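Local coordinates for gamma-glutamyltransferase 1 Threonine peptidase. MEROPS family T03 (PDB 7D9E), which transfers the gamma-glutamyl group of glutathione and related compounds to amino acids and peptides, or to water in hydrolysis, at residues B[19-24]-B[41-46]; B[94-99]-B[160-165]. All coordinates share one frame; numbering follows the deposited sequence. Where two conformers were deposited one is given.

Contact 1 of 2, residues B[19-24]-B[41-46]. With DON (6-diazenyl-5-oxo-L-norleucine), chain D.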
ATOM      1  N   THR B  19       3.385  -0.442   5.263  1.00 13.67           N
ATOM      2  CA  THR B  19       3.817  -1.794   4.948  1.00 13.84           C
ATOM      3  C   THR B  19       5.199  -2.122   5.467  1.00 15.53           C
ATOM      4  O   THR B  19       6.025  -1.238   5.709  1.00 14.59           O
ATOM      5  CB  THR B  19       3.792  -2.003   3.409  1.00 15.06           C
ATOM      6  OG1 THR B  19       3.894  -3.397   3.096  1.00 17.09           O
ATOM      7  CG2 THR B  19       4.875  -1.224   2.687  1.00 17.83           C
ATOM      8  N   LEU B  20       5.444  -3.436   5.587  1.00 14.51           N
ATOM      9  CA  LEU B  20       6.772  -4.036   5.694  1.00 15.11           C
ATOM     10  C   LEU B  20       7.220  -4.664   4.375  1.00 15.49           C
ATOM     11  O   LEU B  20       8.340  -5.164   4.283  1.00 16.66           O
ATOM     12  CB  LEU B  20       6.749  -5.128   6.745  1.00 15.95           C
ATOM     13  CG  LEU B  20       6.577  -4.681   8.189  1.00 16.50           C
ATOM     14  CD1 LEU B  20       6.460  -5.933   9.037  1.00 17.32           C
ATOM     15  CD2 LEU B  20       7.713  -3.823   8.657  1.00 15.67           C
ATOM     16  N   ASN B  21       6.372  -4.616   3.358  1.00 15.65           N
ATOM     17  CA  ASN B  21       6.455  -5.282   2.063  1.00 15.36           C
ATOM     18  C   ASN B  21       5.798  -6.670   2.208  1.00 17.05           C
ATOM     19  O   ASN B  21       4.558  -6.761   2.300  1.00 18.15           O
ATOM     20  CB  ASN B  21       7.831  -5.328   1.430  1.00 15.74           C
ATOM     21  CG  ASN B  21       7.776  -5.904   0.029  1.00 15.80           C
ATOM     22  OD1 ASN B  21       6.691  -5.910  -0.593  1.00 18.38           O
ATOM     23  ND2 ASN B  21       8.893  -6.405  -0.469  1.00 20.92           N
ATOM     24  N   TRP B  22       6.568  -7.744   2.240  1.00 17.10           N
ATOM     25  CA  TRP B  22       5.962  -9.059   2.445  1.00 18.65           C
ATOM     26  C   TRP B  22       5.398  -9.132   3.868  1.00 16.02           C
ATOM     27  O   TRP B  22       5.726  -8.325   4.731  1.00 16.49           O
ATOM     28  CB  TRP B  22       6.962 -10.185   2.142  1.00 23.78           C
ATOM     29  CG  TRP B  22       7.050 -10.520   0.643  1.00 32.35           C
ATOM     30  CD1 TRP B  22       6.871  -9.657  -0.411  1.00 42.00           C
ATOM     31  CD2 TRP B  22       7.321 -11.805   0.057  1.00 43.17           C
ATOM     32  N   ASP B  23       4.506 -10.099   4.113  1.00 21.35           N
ATOM     33  CA  ASP B  23       3.934 -10.206   5.452  1.00 19.13           C
ATOM     34  C   ASP B  23       5.018 -10.576   6.458  1.00 17.92           C
ATOM     35  O   ASP B  23       5.759 -11.552   6.273  1.00 21.76           O
ATOM     36  CB  ASP B  23       2.810 -11.233   5.482  1.00 21.26           C
ATOM     37  CG  ASP B  23       1.500 -10.713   4.893  1.00 31.45           C
ATOM     38  OD1 ASP B  23       1.361  -9.500   4.620  1.00 35.88           O
ATOM     39  OD2 ASP B  23       0.599 -11.543   4.696  1.00 54.38           O
ATOM     40  N   PHE B  24       5.120  -9.769   7.513  1.00 17.38           N
ATOM     41  CA  PHE B  24       6.140  -9.861   8.548  1.00 16.22           C
ATOM     42  C   PHE B  24       7.517  -9.450   8.038  1.00 16.32           C
ATOM     43  O   PHE B  24       8.528  -9.663   8.730  1.00 17.20           O
ATOM     44  CB  PHE B  24       6.132 -11.238   9.208  1.00 18.14           C
ATOM     45  CG  PHE B  24       4.834 -11.562   9.925  1.00 15.69           C
ATOM     46  CD1 PHE B  24       4.596 -11.071  11.208  1.00 17.83           C
ATOM     47  CD2 PHE B  24       3.867 -12.351   9.326  1.00 15.75           C
ATOM     48  CE1 PHE B  24       3.406 -11.386  11.867  1.00 17.69           C
ATOM     49  CE2 PHE B  24       2.691 -12.660   9.985  1.00 17.77           C
ATOM     50  CZ  PHE B  24       2.476 -12.195  11.255  1.00 19.70           C
ATOM     51  N   MET B  41      13.433  -3.595   0.131  1.00 17.86           N
ATOM     52  CA  MET B  41      14.449  -3.533  -0.915  1.00 20.48           C
ATOM     53  C   MET B  41      14.043  -4.349  -2.140  1.00 20.84           C
ATOM     54  O   MET B  41      14.501  -4.068  -3.256  1.00 20.94           O
ATOM     55  CB  MET B  41      15.849  -3.998  -0.373  1.00 20.67           C
ATOM     56  CG  MET B  41      16.324  -2.999   0.721  1.00 22.97           C
ATOM     57  SD  MET B  41      16.830  -1.347  -0.011  1.00 21.58           S
ATOM     58  CE  MET B  41      18.244  -1.938  -0.975  1.00 28.88           C
ATOM     59  N   ASP B  42      13.171  -5.344  -1.972  1.00 21.68           N
ATOM     60  CA  ASP B  42      12.768  -6.162  -3.107  1.00 20.33           C
ATOM     61  C   ASP B  42      11.906  -5.397  -4.107  1.00 24.29           C
ATOM     62  O   ASP B  42      11.672  -5.885  -5.218  1.00 21.45           O
ATOM     63  CB  ASP B  42      12.022  -7.416  -2.648  1.00 21.22           C
ATOM     64  CG  ASP B  42      11.784  -8.384  -3.791  1.00 23.04           C
ATOM     65  OD1 ASP B  42      12.781  -8.919  -4.321  1.00 28.20           O
ATOM     66  OD2 ASP B  42      10.613  -8.645  -4.158  1.00 23.81           O
ATOM     67  N   ASP B  43      11.419  -4.221  -3.748  1.00 19.27           N
ATOM     68  CA  ASP B  43      10.662  -3.410  -4.687  1.00 19.68           C
ATOM     69  C   ASP B  43      11.549  -2.672  -5.689  1.00 20.52           C
ATOM     70  O   ASP B  43      11.024  -2.158  -6.684  1.00 20.73           O
ATOM     71  CB  ASP B  43       9.805  -2.437  -3.903  1.00 19.32           C
ATOM     72  CG  ASP B  43       8.490  -3.049  -3.433  1.00 23.59           C
ATOM     73  OD1 ASP B  43       8.176  -4.231  -3.778  1.00 24.90           O
ATOM     74  OD2 ASP B  43       7.770  -2.371  -2.679  1.00 26.36           O
ATOM     75  N   PHE B  44      12.854  -2.583  -5.454  1.00 19.21           N
ATOM     76  CA  PHE B  44      13.735  -2.123  -6.513  1.00 19.89           C
ATOM     77  C   PHE B  44      13.826  -3.197  -7.599  1.00 22.46           C
ATOM     78  O   PHE B  44      13.521  -4.374  -7.369  1.00 25.61           O
ATOM     79  CB  PHE B  44      15.155  -1.915  -6.000  1.00 20.25           C
ATOM     80  CG  PHE B  44      15.376  -0.651  -5.204  1.00 18.57           C
ATOM     81  CD1 PHE B  44      15.217   0.590  -5.768  1.00 18.99           C
ATOM     82  CD2 PHE B  44      15.796  -0.741  -3.876  1.00 19.99           C
ATOM     83  CE1 PHE B  44      15.473   1.756  -5.028  1.00 18.41           C
ATOM     84  CE2 PHE B  44      16.053   0.417  -3.137  1.00 20.27           C
ATOM     85  CZ  PHE B  44      15.895   1.653  -3.715  1.00 18.60           C
ATOM     86  N   SER B  45      14.274  -2.802  -8.782  1.00 22.95           N
ATOM     87  CA  SER B  45      14.740  -3.769  -9.769  1.00 25.23           C
ATOM     88  C   SER B  45      16.122  -4.269  -9.343  1.00 25.65           C
ATOM     89  O   SER B  45      17.057  -3.474  -9.205  1.00 29.42           O
ATOM     90  CB  SER B  45      14.802  -3.116 -11.148  1.00 34.05           C
ATOM     91  OG  SER B  45      15.234  -4.049 -12.124  1.00 37.15           O
ATOM     92  N   SER B  46      16.250  -5.581  -9.109  1.00 26.71           N
ATOM     93  CA  SER B  46      17.531  -6.163  -8.719  1.00 30.74           C
ATOM     94  C   SER B  46      18.423  -6.435  -9.919  1.00 30.92           C
ATOM     95  O   SER B  46      19.645  -6.540  -9.770  1.00 33.10           O
ATOM     96  CB  SER B  46      17.304  -7.496  -7.996  1.00 34.07           C
ATOM     97  OG  SER B  46      16.557  -7.333  -6.804  1.00 40.37           O
TER
HETATM   98  O   DON D 701       5.075  -0.837  -1.932  1.00 17.87           O
HETATM   99  C   DON D 701       4.538  -1.837  -2.654  1.00 21.56           C
HETATM  100  OXT DON D 701       3.975  -1.574  -3.711  1.00 21.60           O
HETATM  101  CA  DON D 701       4.627  -3.168  -1.930  1.00 25.06           C
HETATM  102  N   DON D 701       5.864  -3.288  -1.189  1.00 20.83           N
HETATM  103  CB  DON D 701       3.297  -3.209  -1.147  1.00 24.65           C
HETATM  104  C1E DON D 701       3.236  -4.367  -0.198  1.00 31.15           C
HETATM  105  C1D DON D 701       1.819  -4.476   0.301  1.00 41.76           C
HETATM  106  O1J DON D 701       0.936  -3.669  -0.032  1.00 54.71           O
HETATM  107  O   HOH W   1       8.584  -7.022  -3.283  1.00 24.11           O
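The alpha-amino end of the gamma-glutamyl pocket is built here, where N21 and D43 meet around the amine of the bound glutamine analogue DON. The DON N atom gives one hydrogen bond to N21 OD1 (2.8 Å) and a shorter one to D43 OD2 (2.6 Å), while E40 and the ligand's other partners, S72 and S73, complete its hold on the amino acid head. The N21 and D43 side chains run past each other in opposite directions, their amide and carboxylate planes 58° apart, and no direct hydrogen bond joins the two segments. A water closes the gap instead: it accepts from N21 ND2 at 2.9 Å and donates to D43 OD1 and to D42 OD2, the latter at 2.7 Å from the water oxygen. D42 OD1 is hydrogen-bonded to S118 OG of the partner chain. N21 ND2 also bonds to the backbone O of D39, so the amide is held through its nitrogen while its oxygen faces the ligand. With CG of N21 anti to the backbone N (chi1 -174°), OD1 is set against the DON amine and ND2 against the water. At the base, T19 OG1 accepts from N21 N at 2.8 Å in an ST turn, and is also hydrogen-bonded to the N-terminal N of T1, the nucleophile. The salt bridge from D43 to R94 of the partner chain probably tempers the closeness of the E40 carboxylate. Residues 19-24 leave the end of strand 13-19, whose T19 pairs antiparallel with a strand of the partner chain; residues 41-43 belong to a 3-10 segment that begins earlier.

Contact 2 of 2, residues B[94-99]-B[160-165]. With DON (6-diazenyl-5-oxo-L-norleucine), chain D.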
ATOM      1  N   GLY B  94       0.181  -5.403  -3.169  1.00 22.80           N
ATOM      2  CA  GLY B  94       1.331  -5.269  -4.053  1.00 28.34           C
ATOM      3  C   GLY B  94       0.946  -4.680  -5.391  1.00 19.68           C
ATOM      4  O   GLY B  94       0.287  -3.637  -5.473  1.00 21.07           O
ATOM      5  N   SER B  95       1.349  -5.358  -6.485  1.00 21.17           N
ATOM      6  CA  SER B  95       1.092  -4.783  -7.793  1.00 20.55           C
ATOM      7  C   SER B  95      -0.387  -4.799  -8.172  1.00 21.19           C
ATOM      8  O   SER B  95      -0.743  -4.235  -9.218  1.00 21.57           O
ATOM      9  CB  SER B  95       1.887  -5.520  -8.871  1.00 21.93           C
ATOM     10  OG  SER B  95       1.522  -6.894  -8.913  1.00 24.37           O
ATOM     11  N   ARG B  96      -1.266  -5.385  -7.349  1.00 17.12           N
ATOM     12  CA  ARG B  96      -2.696  -5.351  -7.597  1.00 15.72           C
ATOM     13  C   ARG B  96      -3.379  -4.140  -6.967  1.00 14.41           C
ATOM     14  O   ARG B  96      -4.581  -3.971  -7.116  1.00 15.15           O
ATOM     15  CB  ARG B  96      -3.380  -6.583  -7.006  1.00 16.65           C
ATOM     16  CG  ARG B  96      -3.016  -7.973  -7.579  1.00 17.43           C
ATOM     17  CD  ARG B  96      -1.566  -8.287  -7.762  1.00 20.86           C
ATOM     18  NE  ARG B  96      -1.442  -9.720  -8.049  1.00 20.96           N
ATOM     19  CZ  ARG B  96      -0.326 -10.363  -8.327  1.00 24.30           C
ATOM     20  NH1 ARG B  96       0.844  -9.730  -8.417  1.00 25.01           N
ATOM     21  NH2 ARG B  96      -0.386 -11.666  -8.561  1.00 24.17           N
ATOM     22  N   ILE B  97      -2.652  -3.302  -6.247  1.00 15.32           N
ATOM     23  CA  ILE B  97      -3.305  -2.268  -5.447  1.00 14.97           C
ATOM     24  C   ILE B  97      -4.076  -1.301  -6.327  1.00 13.90           C
ATOM     25  O   ILE B  97      -5.236  -0.991  -6.051  1.00 14.48           O
ATOM     26  CB  ILE B  97      -2.271  -1.530  -4.578  1.00 15.74           C
ATOM     27  CG1 ILE B  97      -1.816  -2.407  -3.417  1.00 15.55           C
ATOM     28  CG2 ILE B  97      -2.872  -0.184  -4.083  1.00 16.57           C
ATOM     29  CD1 ILE B  97      -0.654  -1.856  -2.635  1.00 17.38           C
ATOM     30  N   PHE B  98      -3.410  -0.738  -7.343  1.00 15.31           N
ATOM     31  CA  PHE B  98      -4.078   0.297  -8.123  1.00 13.94           C
ATOM     32  C   PHE B  98      -5.091  -0.302  -9.085  1.00 14.86           C
ATOM     33  O   PHE B  98      -6.082   0.362  -9.408  1.00 16.86           O
ATOM     34  CB  PHE B  98      -3.079   1.245  -8.770  1.00 16.73           C
ATOM     35  CG  PHE B  98      -1.996   0.590  -9.561  1.00 16.90           C
ATOM     36  CD1 PHE B  98      -2.245   0.134 -10.840  1.00 18.28           C
ATOM     37  CD2 PHE B  98      -0.714   0.483  -9.031  1.00 17.00           C
ATOM     38  CE1 PHE B  98      -1.236  -0.460 -11.584  1.00 20.71           C
ATOM     39  CE2 PHE B  98       0.316  -0.088  -9.778  1.00 19.98           C
ATOM     40  CZ  PHE B  98       0.042  -0.558 -11.059  1.00 20.27           C
ATOM     41  N   THR B  99      -4.900  -1.548  -9.540  1.00 16.50           N
ATOM     42  CA  THR B  99      -5.970  -2.152 -10.330  1.00 16.22           C
ATOM     43  C   THR B  99      -7.185  -2.462  -9.465  1.00 15.04           C
ATOM     44  O   THR B  99      -8.327  -2.374  -9.955  1.00 15.95           O
ATOM     45  CB  THR B  99      -5.513  -3.395 -11.100  1.00 17.76           C
ATOM     46  OG1 THR B  99      -5.113  -4.411 -10.195  1.00 16.88           O
ATOM     47  CG2 THR B  99      -4.391  -3.048 -12.101  1.00 18.01           C
ATOM     48  N   GLN B 160      -3.963 -16.690  -7.483  1.00 23.27           N
ATOM     49  CA  GLN B 160      -2.715 -16.142  -6.959  1.00 23.46           C
ATOM     50  C   GLN B 160      -2.382 -16.593  -5.540  1.00 31.87           C
ATOM     51  O   GLN B 160      -1.237 -16.410  -5.113  1.00 34.75           O
ATOM     52  CB  GLN B 160      -2.738 -14.615  -7.052  1.00 21.41           C
ATOM     53  CG  GLN B 160      -3.664 -13.927  -6.081  1.00 21.01           C
ATOM     54  CD  GLN B 160      -3.714 -12.434  -6.292  1.00 21.80           C
ATOM     55  OE1 GLN B 160      -3.249 -11.917  -7.317  1.00 21.93           O
ATOM     56  NE2 GLN B 160      -4.210 -11.725  -5.295  1.00 20.44           N
ATOM     57  N   GLY B 161      -3.325 -17.170  -4.806  1.00 28.05           N
ATOM     58  CA  GLY B 161      -3.016 -17.775  -3.520  1.00 29.89           C
ATOM     59  C   GLY B 161      -3.070 -16.827  -2.348  1.00 33.87           C
ATOM     60  O   GLY B 161      -2.528 -17.139  -1.286  1.00 35.25           O
ATOM     61  N   TRP B 162      -3.690 -15.671  -2.521  1.00 26.03           N
ATOM     62  CA  TRP B 162      -3.898 -14.657  -1.494  1.00 25.32           C
ATOM     63  C   TRP B 162      -4.992 -13.730  -1.993  1.00 24.14           C
ATOM     64  O   TRP B 162      -5.142 -13.514  -3.193  1.00 21.03           O
ATOM     65  CB  TRP B 162      -2.588 -13.939  -1.126  1.00 27.94           C
ATOM     66  CG  TRP B 162      -1.745 -13.446  -2.293  1.00 35.68           C
ATOM     67  CD1 TRP B 162      -0.853 -14.201  -3.014  1.00 39.21           C
ATOM     68  CD2 TRP B 162      -1.619 -12.104  -2.794  1.00 28.55           C
ATOM     69  NE1 TRP B 162      -0.232 -13.429  -3.964  1.00 38.58           N
ATOM     70  CE2 TRP B 162      -0.677 -12.137  -3.848  1.00 37.58           C
ATOM     71  CE3 TRP B 162      -2.220 -10.886  -2.467  1.00 35.95           C
ATOM     72  CZ2 TRP B 162      -0.328 -11.003  -4.578  1.00 33.78           C
ATOM     73  CZ3 TRP B 162      -1.874  -9.758  -3.201  1.00 44.20           C
ATOM     74  CH2 TRP B 162      -0.928  -9.827  -4.238  1.00 39.86           C
ATOM     75  N   ASN B 163      -5.798 -13.237  -1.063  1.00 21.27           N
ATOM     76  CA  ASN B 163      -6.946 -12.439  -1.459  1.00 21.45           C
ATOM     77  C   ASN B 163      -6.484 -11.194  -2.205  1.00 20.95           C
ATOM     78  O   ASN B 163      -5.402 -10.645  -1.972  1.00 23.32           O
ATOM     79  CB  ASN B 163      -7.846 -12.162  -0.258  1.00 28.04           C
ATOM     80  CG  ASN B 163      -8.690 -13.374   0.119  1.00 27.76           C
ATOM     81  OD1 ASN B 163      -8.741 -14.399  -0.627  1.00 29.62           O
ATOM     82  ND2 ASN B 163      -9.322 -13.309   1.278  1.00 35.24           N
ATOM     83  N   MET B 164      -7.340 -10.750  -3.115  0.58 17.62           N
ATOM     84  CA  MET B 164      -7.041  -9.672  -4.049  0.58 16.95           C
ATOM     85  C   MET B 164      -7.350  -8.333  -3.383  0.58 18.25           C
ATOM     86  O   MET B 164      -8.300  -7.626  -3.732  0.58 18.17           O
ATOM     87  CB  MET B 164      -7.867  -9.875  -5.313  0.58 18.59           C
ATOM     88  CG  MET B 164      -7.642  -8.868  -6.418  0.58 24.49           C
ATOM     89  SD  MET B 164      -6.111  -9.204  -7.292  0.58 20.64           S
ATOM     90  CE  MET B 164      -6.462 -10.786  -8.063  0.58 21.51           C
ATOM     91  N   GLY B 165      -6.514  -7.984  -2.397  1.00 19.58           N
ATOM     92  CA  GLY B 165      -6.695  -6.743  -1.677  1.00 18.31           C
ATOM     93  C   GLY B 165      -7.549  -6.883  -0.436  1.00 18.12           C
ATOM     94  O   GLY B 165      -7.985  -7.968  -0.034  1.00 20.11           O
TER
HETATM   95  O   DON D 701       5.075  -0.837  -1.932  1.00 17.87           O
HETATM   96  C   DON D 701       4.538  -1.837  -2.654  1.00 21.56           C
HETATM   97  OXT DON D 701       3.975  -1.574  -3.711  1.00 21.60           O
HETATM   98  CA  DON D 701       4.627  -3.168  -1.930  1.00 25.06           C
HETATM   99  N   DON D 701       5.864  -3.288  -1.189  1.00 20.83           N
HETATM  100  CB  DON D 701       3.297  -3.209  -1.147  1.00 24.65           C
HETATM  101  C1E DON D 701       3.236  -4.367  -0.198  1.00 31.15           C
HETATM  102  C1D DON D 701       1.819  -4.476   0.301  1.00 41.76           C
HETATM  103  O1J DON D 701       0.936  -3.669  -0.032  1.00 54.71           O
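R96 of the glycine-rich turn that leads into helix 97-109 reaches across to Q160, W162 and M164 of the loop 160-165, and nearly the whole contact is made by this one side chain. It ties the turn carrying G94 and I97 of the ligand pocket to the loop before strand 168-173; at the ligand end, I97 CD1 comes within 3.5 Å of DON O1J. The tight part is the grip of R96 on a single oxygen, side-on: NE reaches Q160 OE1 at 2.9 Å and NH2 reaches the same Q160 OE1 at 3.1 Å, both from one face of the amide and neither bond very straight. A bend within the arginine stem at chi2 (47°) turns the guanidinium toward Q160. The other end of that amide is fixed too, since Q160 NE2 donates to the backbone O of W162 at 2.9 Å, in the plane of the Q160 amide. M164 crosses the stem at about a right angle, but it was deposited in two conformers and the fit of its sulfur there is doubtful. The outer, partly exposed side is looser. W162 brings CZ2 over the middle of the guanidinium face, 3.8 Å from R96 CZ, but the planes are tilted by 44°, so the two groups do not lie flat together. Inward, R96 NH1 donates to S95 OG, at 3.0 Å, and that hydroxyl bonds onward to Q127, while Y135 makes a cation-pi contact with the arginine. Within the two segments the positive charge is thus met by neutral acceptors and the W162 ring rather than by a carboxylate, and the side-on grip together with the NH1 bond would fix the guanidinium's rotation.

Overall arrangement
Contact 1 closes before contact 2 opens along the chain, and their centres lie 14 Å apart with nearest atoms about 6 Å apart, so they do not touch directly. What joins them is DON: residues 19-24 and 41-46 take its amine, whereas G94 and I97 of segment 94-99 line the pocket near its O1J oxygen. Contact 1 belongs to the loops between strands 13-19 and 77-81, beside the partner chain; the centre of contact 2 lies about 6 Å from the centre of the chain, tying the start of helix 97-109 to the loop between strands 156-159 and 168-173. The ligand pocket is therefore assembled from parts far apart in sequence, reached also by the N-terminal nucleophile T1.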